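3-hydroxyacyl-CoA dehydrogenase (Burkholderia thailandensis, PDB 4XGN) probably catalyses the NAD-dependent oxidation of 3-hydroxyacyl-CoA to 3-oxoacyl-CoA, as a four-chain short-chain dehydrogenase with a Rossmann fold. Local coordinates at residues 84-89 with 135-140; 38-43 with 55-60; 94-99 with 109-114. One frame throughout, in Å; residues are numbered along the deposited sequence.

Contact 1 (84-89 with 135-140); sequences TLRGLV and AANEPA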
loop_
_atom_site.group_PDB
_atom_site.type_symbol
_atom_site.label_atom_id
_atom_site.label_comp_id
_atom_site.label_asym_id
_atom_site.label_seq_id
_atom_site.Cartn_x
_atom_site.Cartn_y
_atom_site.Cartn_z
ATOM N N THR A 84 -33.334 15.565 1.676
ATOM C CA THR A 84 -32.039 15.871 2.278
ATOM C C THR A 84 -30.996 14.934 1.670
ATOM O O THR A 84 -31.076 13.717 1.809
ATOM C CB THR A 84 -32.072 15.734 3.811
ATOM O OG1 THR A 84 -33.070 16.629 4.291
ATOM C CG2 THR A 84 -30.709 16.108 4.428
ATOM N N LEU A 85 -30.038 15.527 0.970
ATOM C CA LEU A 85 -29.023 14.750 0.247
ATOM C C LEU A 85 -28.041 14.245 1.296
ATOM O O LEU A 85 -27.353 15.063 1.890
ATOM C CB LEU A 85 -28.325 15.628 -0.757
ATOM C CG LEU A 85 -27.077 15.048 -1.467
ATOM C CD1 LEU A 85 -27.405 13.754 -2.223
ATOM C CD2 LEU A 85 -26.409 16.090 -2.360
ATOM N N ARG A 86 -28.019 12.934 1.560
ATOM C CA ARG A 86 -27.087 12.354 2.550
ATOM C C ARG A 86 -25.983 11.528 1.940
ATOM O O ARG A 86 -25.015 11.218 2.658
ATOM C CB ARG A 86 -27.809 11.466 3.576
ATOM C CG ARG A 86 -28.679 12.219 4.533
ATOM C CD ARG A 86 -27.883 13.185 5.412
ATOM N NE ARG A 86 -28.769 13.660 6.496
ATOM C CZ ARG A 86 -28.554 14.732 7.248
ATOM N NH1 ARG A 86 -27.488 15.517 7.096
ATOM N NH2 ARG A 86 -29.465 15.028 8.166
ATOM N N GLY A 87 -26.095 11.155 0.654
ATOM C CA GLY A 87 -25.043 10.354 0.037
ATOM C C GLY A 87 -24.881 10.579 -1.424
ATOM O O GLY A 87 -25.871 10.834 -2.138
ATOM N N LEU A 88 -23.617 10.497 -1.859
ATOM C CA LEU A 88 -23.237 10.494 -3.268
ATOM C C LEU A 88 -22.464 9.193 -3.526
ATOM O O LEU A 88 -21.586 8.810 -2.715
ATOM C CB LEU A 88 -22.336 11.676 -3.619
ATOM C CG LEU A 88 -21.597 11.638 -4.963
ATOM C CD1 LEU A 88 -22.612 11.784 -6.073
ATOM C CD2 LEU A 88 -20.572 12.751 -5.073
ATOM N N VAL A 89 -22.836 8.489 -4.592
ATOM C CA VAL A 89 -22.153 7.300 -5.033
ATOM C C VAL A 89 -21.714 7.522 -6.441
ATOM O O VAL A 89 -22.573 7.679 -7.342
ATOM C CB VAL A 89 -23.037 6.051 -4.904
ATOM C CG1 VAL A 89 -22.249 4.816 -5.246
ATOM C CG2 VAL A 89 -23.616 5.957 -3.479
ATOM N N ALA A 135 -22.576 20.170 2.941
ATOM C CA ALA A 135 -22.004 21.021 3.991
ATOM C C ALA A 135 -23.068 21.972 4.602
ATOM O O ALA A 135 -22.920 22.424 5.735
ATOM C CB ALA A 135 -20.860 21.834 3.424
ATOM N N ALA A 136 -24.123 22.240 3.843
ATOM C CA ALA A 136 -25.216 23.064 4.293
ATOM C C ALA A 136 -26.283 22.309 5.070
ATOM O O ALA A 136 -27.201 22.944 5.637
ATOM C CB ALA A 136 -25.824 23.796 3.097
ATOM N N ASN A 137 -26.211 20.975 5.130
ATOM C CA ASN A 137 -27.193 20.209 5.855
ATOM C C ASN A 137 -26.941 20.385 7.342
ATOM O O ASN A 137 -25.825 20.690 7.777
ATOM C CB ASN A 137 -27.084 18.697 5.595
ATOM C CG ASN A 137 -27.494 18.281 4.189
ATOM O OD1 ASN A 137 -28.294 18.944 3.531
ATOM N ND2 ASN A 137 -26.943 17.154 3.727
ATOM N N GLU A 138 -27.990 20.172 8.113
ATOM C CA GLU A 138 -27.840 19.905 9.529
ATOM C C GLU A 138 -27.273 18.494 9.728
ATOM O O GLU A 138 -27.632 17.594 8.984
ATOM C CB GLU A 138 -29.183 20.054 10.223
ATOM C CG GLU A 138 -29.704 21.485 10.162
ATOM C CD GLU A 138 -28.781 22.483 10.860
ATOM O OE1 GLU A 138 -28.307 22.201 12.000
ATOM O OE2 GLU A 138 -28.550 23.561 10.265
ATOM N N PRO A 139 -26.367 18.306 10.709
ATOM C CA PRO A 139 -25.905 16.941 10.947
ATOM C C PRO A 139 -27.018 15.946 11.301
ATOM O O PRO A 139 -27.975 16.297 12.005
ATOM C CB PRO A 139 -24.926 17.107 12.128
ATOM C CG PRO A 139 -24.448 18.508 12.040
ATOM C CD PRO A 139 -25.638 19.279 11.550
ATOM N N ALA A 140 -26.900 14.723 10.798
ATOM C CA ALA A 140 -27.672 13.591 11.288
ATOM C C ALA A 140 -27.345 13.306 12.782
ATOM O O ALA A 140 -26.386 13.844 13.318
ATOM C CB ALA A 140 -27.359 12.359 10.450
HETATM O O HOH W 1 -29.656 18.486 1.223
HETATM O O HOH W 2 -30.687 16.189 10.860
#
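Arg-86 reaches out of 84-89 and grips one backbone oxygen of 135-140. NH1 and NH2 both point at Glu-138 O from the end of the guanidinium, and the oxygen lies in the guanidinium plane. The bond from Arg-86 NH1 to Glu-138 O is the shorter, 2.8 Å, and nearly straight at 162°. The one from Arg-86 NH2 to Glu-138 O is longer, 3.3 Å, and more bent. The arginine chain bends at chi2 (-63°) and then runs extended to the loop. Ala-140 CB sits over one face of the guanidinium, offset toward its rim. Thr-84 CG2 lies over the centre of the opposite face. The group is thus sandwiched between two methyls, which limits its tilt.

The Asn-137 amide is turned almost square to the guanidinium, with 80° between the planes. Asn-137 ND2 donates to Leu-85 O in a short but bent bond of 2.8 Å, and Asn-137 CB packs 3.5 Å from Arg-86 NH1. The contact lies at the start of strand 85-90, an inner strand of the parallel Rossmann sheet, and in the loop between helix 109-135 and strand 146-151. Arg-145 O accepts further bonds from Arg-86 NH1 and Asn-137 ND2. The other polar atom of the amide, Asn-137 OD1, takes a hydrogen bond from a water, 2.7 Å away, that in turn accepts from Leu-85 N.

Contact 2 (38-43 with 55-60); sequences GKVVLA and RELGGV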
loop_
_atom_site.group_PDB
_atom_site.type_symbol
_atom_site.label_atom_id
_atom_site.label_comp_id
_atom_site.label_asym_id
_atom_site.label_seq_id
_atom_site.Cartn_x
_atom_site.Cartn_y
_atom_site.Cartn_z
ATOM N N GLY A 38 -34.554 4.702 0.910
ATOM C CA GLY A 38 -33.940 5.909 0.377
ATOM C C GLY A 38 -34.607 6.328 -0.922
ATOM O O GLY A 38 -35.310 5.527 -1.552
ATOM N N LYS A 39 -34.417 7.598 -1.271
ATOM C CA LYS A 39 -34.908 8.186 -2.492
ATOM C C LYS A 39 -33.711 8.469 -3.367
ATOM O O LYS A 39 -32.771 9.075 -2.898
ATOM C CB LYS A 39 -35.632 9.491 -2.186
ATOM C CG LYS A 39 -36.809 9.300 -1.234
ATOM C CD LYS A 39 -37.284 10.643 -0.678
ATOM C CE LYS A 39 -38.333 10.483 0.378
ATOM N NZ LYS A 39 -38.263 11.613 1.370
ATOM N N VAL A 40 -33.739 7.992 -4.591
ATOM C CA VAL A 40 -32.539 8.117 -5.453
ATOM C C VAL A 40 -32.710 9.163 -6.549
ATOM O O VAL A 40 -33.799 9.380 -7.112
ATOM C CB VAL A 40 -32.127 6.778 -6.064
ATOM C CG1 VAL A 40 -31.807 5.766 -4.977
ATOM C CG2 VAL A 40 -33.134 6.267 -7.083
ATOM N N VAL A 41 -31.617 9.859 -6.823
ATOM C CA VAL A 41 -31.436 10.583 -8.047
ATOM C C VAL A 41 -30.369 9.865 -8.846
ATOM O O VAL A 41 -29.242 9.680 -8.330
ATOM C CB VAL A 41 -30.961 12.028 -7.793
ATOM C CG1 VAL A 41 -30.697 12.765 -9.126
ATOM C CG2 VAL A 41 -31.997 12.766 -6.935
ATOM N N LEU A 42 -30.718 9.479 -10.084
ATOM C CA LEU A 42 -29.808 8.811 -10.984
ATOM C C LEU A 42 -29.290 9.807 -11.960
ATOM O O LEU A 42 -30.056 10.440 -12.671
ATOM C CB LEU A 42 -30.492 7.657 -11.717
ATOM C CG LEU A 42 -31.343 6.741 -10.840
ATOM C CD1 LEU A 42 -32.013 5.645 -11.680
ATOM C CD2 LEU A 42 -30.474 6.129 -9.783
ATOM N N ALA A 43 -27.958 9.900 -12.035
ATOM C CA ALA A 43 -27.254 10.811 -12.946
ATOM C C ALA A 43 -26.453 9.979 -13.962
ATOM O O ALA A 43 -25.602 9.195 -13.589
ATOM C CB ALA A 43 -26.364 11.736 -12.137
ATOM N N ARG A 55 -38.125 5.884 -12.700
ATOM C CA ARG A 55 -39.561 5.572 -12.532
ATOM C C ARG A 55 -39.813 4.299 -11.732
ATOM O O ARG A 55 -40.673 4.278 -10.803
ATOM C CB ARG A 55 -40.284 5.504 -13.877
ATOM C CG ARG A 55 -40.423 6.859 -14.536
ATOM C CD ARG A 55 -41.111 6.710 -15.875
ATOM N NE ARG A 55 -41.401 8.018 -16.449
ATOM C CZ ARG A 55 -42.538 8.335 -17.079
ATOM N NH1 ARG A 55 -43.514 7.448 -17.253
ATOM N NH2 ARG A 55 -42.717 9.566 -17.565
ATOM N N GLU A 56 -39.091 3.232 -12.088
ATOM C CA GLU A 56 -39.228 1.939 -11.436
ATOM C C GLU A 56 -38.972 2.102 -9.918
ATOM O O GLU A 56 -39.690 1.492 -9.058
ATOM C CB GLU A 56 -38.294 0.902 -12.095
ATOM C CG GLU A 56 -38.426 -0.529 -11.597
ATOM C CD GLU A 56 -37.418 -1.482 -12.198
ATOM O OE1 GLU A 56 -36.731 -1.139 -13.210
ATOM O OE2 GLU A 56 -37.287 -2.583 -11.621
ATOM N N LEU A 57 -38.013 2.959 -9.563
ATOM C CA LEU A 57 -37.611 3.151 -8.160
ATOM C C LEU A 57 -38.278 4.314 -7.449
ATOM O O LEU A 57 -37.997 4.534 -6.248
ATOM C CB LEU A 57 -36.061 3.306 -8.055
ATOM C CG LEU A 57 -35.321 2.113 -8.636
ATOM C CD1 LEU A 57 -33.820 2.321 -8.434
ATOM C CD2 LEU A 57 -35.700 0.773 -8.043
ATOM N N GLY A 58 -39.216 4.989 -8.120
ATOM C CA GLY A 58 -39.842 6.154 -7.540
ATOM C C GLY A 58 -38.882 7.298 -7.245
ATOM O O GLY A 58 -39.186 8.106 -6.381
ATOM N N GLY A 59 -37.761 7.409 -7.990
ATOM C CA GLY A 59 -36.825 8.500 -7.831
ATOM C C GLY A 59 -36.828 9.457 -9.003
ATOM O O GLY A 59 -37.859 9.603 -9.689
ATOM N N VAL A 60 -35.702 10.123 -9.234
ATOM C CA VAL A 60 -35.585 11.156 -10.260
ATOM C C VAL A 60 -34.377 10.840 -11.126
ATOM O O VAL A 60 -33.359 10.427 -10.610
ATOM C CB VAL A 60 -35.421 12.551 -9.590
ATOM C CG1 VAL A 60 -35.045 13.648 -10.576
ATOM C CG2 VAL A 60 -36.662 12.905 -8.778
HETATM O O HOH W 3 -35.826 5.877 -5.000
#
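Val-40 and Leu-42 hold Val-60 by two backbone hydrogen bonds where a beta-alpha-beta unit of the Rossmann fold closes. The unit runs from strand 39-44 through helix 47-57 to strand 60-63, the outermost strand on this side of the sheet within the chain. Val-60 N donates to Val-40 O at 2.9 Å, in the carbonyl plane. Leu-42 N donates to Val-60 O, also at 2.9 Å. Val-60 thus bonds to the residues before and after Val-41, its parallel bridge partner.

Two CA-H...O contacts run beside these bonds. Val-41 CA meets Val-60 O at 3.2 Å, with an angle of 147° at the hydrogen. Gly-59 CA comes equally near Val-40 O, but this contact is more bent. Gly-59 has no side chain, and its CA lies close against the Val-40 carbonyl as the turn passes the strand.

The apolar contacts lie on two faces of the sheet. Val-41 and Val-60 point to the same face, where Val-41 CG2 touches Val-60 CB at 4.3 Å. Val-41 also rests on Ala-79 and Leu-82 of helix 69-82. On the face of Val-40 and Leu-42, Val-40 CG2 meets Leu-57 CD1 at 4.2 Å. Helix 24-35 packs there as well, with Ala-30 against Leu-42 and Leu-57.

The helix ends in a Schellman motif. Gly-58 has positive phi (62°), and its N bonds back to Arg-55 O. This turns the chain from the helix toward Gly-59 and the strand.

Water joins the helix end to the strand: one molecule donates to Leu-57 O at 2.8 Å and accepts from Val-40 N at 3.0 Å.

Contact 3 (94-99 with 109-114); sequences IAPAAK and LELFAK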
loop_
_atom_site.group_PDB
_atom_site.type_symbol
_atom_site.label_atom_id
_atom_site.label_comp_id
_atom_site.label_asym_id
_atom_site.label_seq_id
_atom_site.Cartn_x
_atom_site.Cartn_y
_atom_site.Cartn_z
ATOM N N ILE A 94 -15.782 4.577 -17.525
ATOM C CA ILE A 94 -15.528 3.839 -18.735
ATOM C C ILE A 94 -14.177 3.126 -18.549
ATOM O O ILE A 94 -13.345 3.576 -17.755
ATOM C CB ILE A 94 -15.469 4.731 -20.000
ATOM C CG1 ILE A 94 -14.531 5.915 -19.796
ATOM C CG2 ILE A 94 -16.853 5.257 -20.332
ATOM C CD1 ILE A 94 -14.282 6.742 -21.030
ATOM N N ALA A 95 -14.001 2.006 -19.269
ATOM C CA ALA A 95 -12.781 1.178 -19.141
ATOM C C ALA A 95 -12.253 0.746 -20.514
ATOM O O ALA A 95 -12.221 -0.431 -20.836
ATOM C CB ALA A 95 -13.035 -0.021 -18.262
ATOM N N PRO A 96 -11.802 1.693 -21.318
ATOM C CA PRO A 96 -11.190 1.289 -22.592
ATOM C C PRO A 96 -9.812 0.634 -22.382
ATOM O O PRO A 96 -9.324 0.593 -21.261
ATOM C CB PRO A 96 -11.139 2.596 -23.405
ATOM C CG PRO A 96 -11.234 3.693 -22.410
ATOM C CD PRO A 96 -11.816 3.161 -21.129
ATOM N N ALA A 97 -9.306 -0.036 -23.405
ATOM C CA ALA A 97 -8.017 -0.681 -23.310
ATOM C C ALA A 97 -7.166 -0.238 -24.505
ATOM O O ALA A 97 -7.642 -0.178 -25.642
ATOM C CB ALA A 97 -8.182 -2.182 -23.329
ATOM N N ALA A 98 -5.897 -0.001 -24.238
ATOM C CA ALA A 98 -4.928 0.314 -25.272
ATOM C C ALA A 98 -3.556 0.260 -24.614
ATOM O O ALA A 98 -3.386 0.779 -23.508
ATOM C CB ALA A 98 -5.152 1.705 -25.830
ATOM N N LYS A 99 -2.616 -0.342 -25.299
ATOM C CA LYS A 99 -1.245 -0.447 -24.799
ATOM C C LYS A 99 -0.510 0.857 -24.939
ATOM O O LYS A 99 -0.741 1.606 -25.874
ATOM C CB LYS A 99 -0.481 -1.535 -25.550
ATOM C CG LYS A 99 -0.960 -2.958 -25.239
ATOM C CD LYS A 99 -0.247 -3.991 -26.107
ATOM C CE LYS A 99 -0.972 -5.334 -26.017
ATOM N NZ LYS A 99 -0.236 -6.415 -26.733
ATOM N N LEU A 109 -3.351 9.850 -27.384
ATOM C CA LEU A 109 -3.454 10.738 -26.254
ATOM C C LEU A 109 -4.922 10.944 -25.837
ATOM O O LEU A 109 -5.229 10.941 -24.654
ATOM C CB LEU A 109 -2.783 12.068 -26.540
ATOM C CG LEU A 109 -2.755 13.058 -25.377
ATOM C CD1 LEU A 109 -2.103 12.490 -24.146
ATOM C CD2 LEU A 109 -2.069 14.322 -25.883
ATOM N N GLU A 110 -5.793 11.159 -26.810
ATOM C CA GLU A 110 -7.239 11.415 -26.482
ATOM C C GLU A 110 -7.880 10.295 -25.680
ATOM O O GLU A 110 -8.731 10.570 -24.808
ATOM C CB GLU A 110 -8.068 11.687 -27.783
ATOM C CG GLU A 110 -9.583 11.907 -27.527
ATOM C CD GLU A 110 -10.524 10.649 -27.518
ATOM O OE1 GLU A 110 -10.134 9.510 -27.918
ATOM O OE2 GLU A 110 -11.739 10.807 -27.168
ATOM N N LEU A 111 -7.545 9.041 -25.964
ATOM C CA LEU A 111 -8.127 7.921 -25.242
ATOM C C LEU A 111 -7.740 7.968 -23.754
ATOM O O LEU A 111 -8.570 7.748 -22.884
ATOM C CB LEU A 111 -7.713 6.586 -25.868
ATOM C CG LEU A 111 -8.389 5.344 -25.327
ATOM C CD1 LEU A 111 -9.904 5.486 -25.459
ATOM C CD2 LEU A 111 -7.916 4.112 -26.072
ATOM N N PHE A 112 -6.486 8.288 -23.482
ATOM C CA PHE A 112 -6.027 8.467 -22.111
ATOM C C PHE A 112 -6.746 9.651 -21.462
ATOM O O PHE A 112 -7.341 9.537 -20.383
ATOM C CB PHE A 112 -4.506 8.681 -22.072
ATOM C CG PHE A 112 -3.929 8.694 -20.669
ATOM C CD1 PHE A 112 -3.857 9.873 -19.938
ATOM C CD2 PHE A 112 -3.445 7.540 -20.118
ATOM C CE1 PHE A 112 -3.329 9.890 -18.645
ATOM C CE2 PHE A 112 -2.886 7.545 -18.834
ATOM C CZ PHE A 112 -2.835 8.718 -18.100
ATOM N N ALA A 113 -6.759 10.776 -22.178
ATOM C CA ALA A 113 -7.395 11.961 -21.638
ATOM C C ALA A 113 -8.889 11.758 -21.363
ATOM O O ALA A 113 -9.355 12.149 -20.273
ATOM C CB ALA A 113 -7.188 13.153 -22.543
ATOM N N LYS A 114 -9.613 11.080 -22.256
ATOM C CA LYS A 114 -11.054 10.852 -22.058
ATOM C C LYS A 114 -11.311 9.974 -20.842
ATOM O O LYS A 114 -12.222 10.242 -20.040
ATOM C CB LYS A 114 -11.701 10.208 -23.280
ATOM C CG LYS A 114 -13.157 9.833 -23.048
ATOM C CD LYS A 114 -13.951 9.701 -24.332
ATOM C CE LYS A 114 -15.418 9.530 -23.958
ATOM N NZ LYS A 114 -16.045 10.848 -23.629
#
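The irregular segment 94-99 passes along the first turns of helix 109-135, with Pro-96 CA 7.8 Å from Leu-111 CA and Ile-94 CA 9.0 Å from Lys-114 CA. No hydrogen bond joins the two segments.

Leu-111 is the main side chain on the helix. Its CG stands anti to the backbone N (chi1 -172°), and its two methyls reach different residues of the loop. Leu-111 CD1 lies against the Pro-96 ring, 3.8 Å from Pro-96 CB and equally near Pro-96 CG. The leucine and the proline ring lie alongside each other, pointing opposite ways. CD2 meets the methyl of Ala-98, with Leu-111 CD2 and Ala-98 CB 3.7 Å apart.

One turn further on, Ile-94 and Lys-114 cross at about a right angle. Ile-94 CD1 touches the aliphatic part of Lys-114, 3.9 Å from Lys-114 CG. Ile-94 CG1 sits between the backbone N and the carbonyl carbon (chi1 50°), and CD1 extends from it toward the helix. Lys-114 has two conformers, of which one is described.

The loop follows strand 85-90 of the Rossmann fold and borders the cofactor site: the Ile-94 side chain is about 4 Å from the bound NAD. Phe-112 points away from the loop, and its ring stacks with Phe-124 of a second subunit.

Across this surface contact the meeting groups are methyls, a proline ring and lysine methylenes. Segment 94-99 is therefore held to 109-114 by shape and apolar packing, and a directional bond to the helix comes only further along, from Asn-119 ND2 to Ile-94 O.

How the contacts relate
Contact 2 comes first along the chain. Contact 3 follows within the stretch between the two segments of contact 1. Contacts 1 and 2 both reach the seven-stranded parallel sheet, through strands 85-90 and 39-44, with strand 15-19 between them. Their centres are 17 Å apart and they do not touch. Helix 109-135 links the other pair: contact 3 uses its first turns, and contact 1 the loop after its end. These two centres are 34 Å apart, across the middle of the chain. Contacts 1 and 2 thus fasten connections to the sheet, and no other chain touches them. Contact 3 lies beside NAD and near a second subunit.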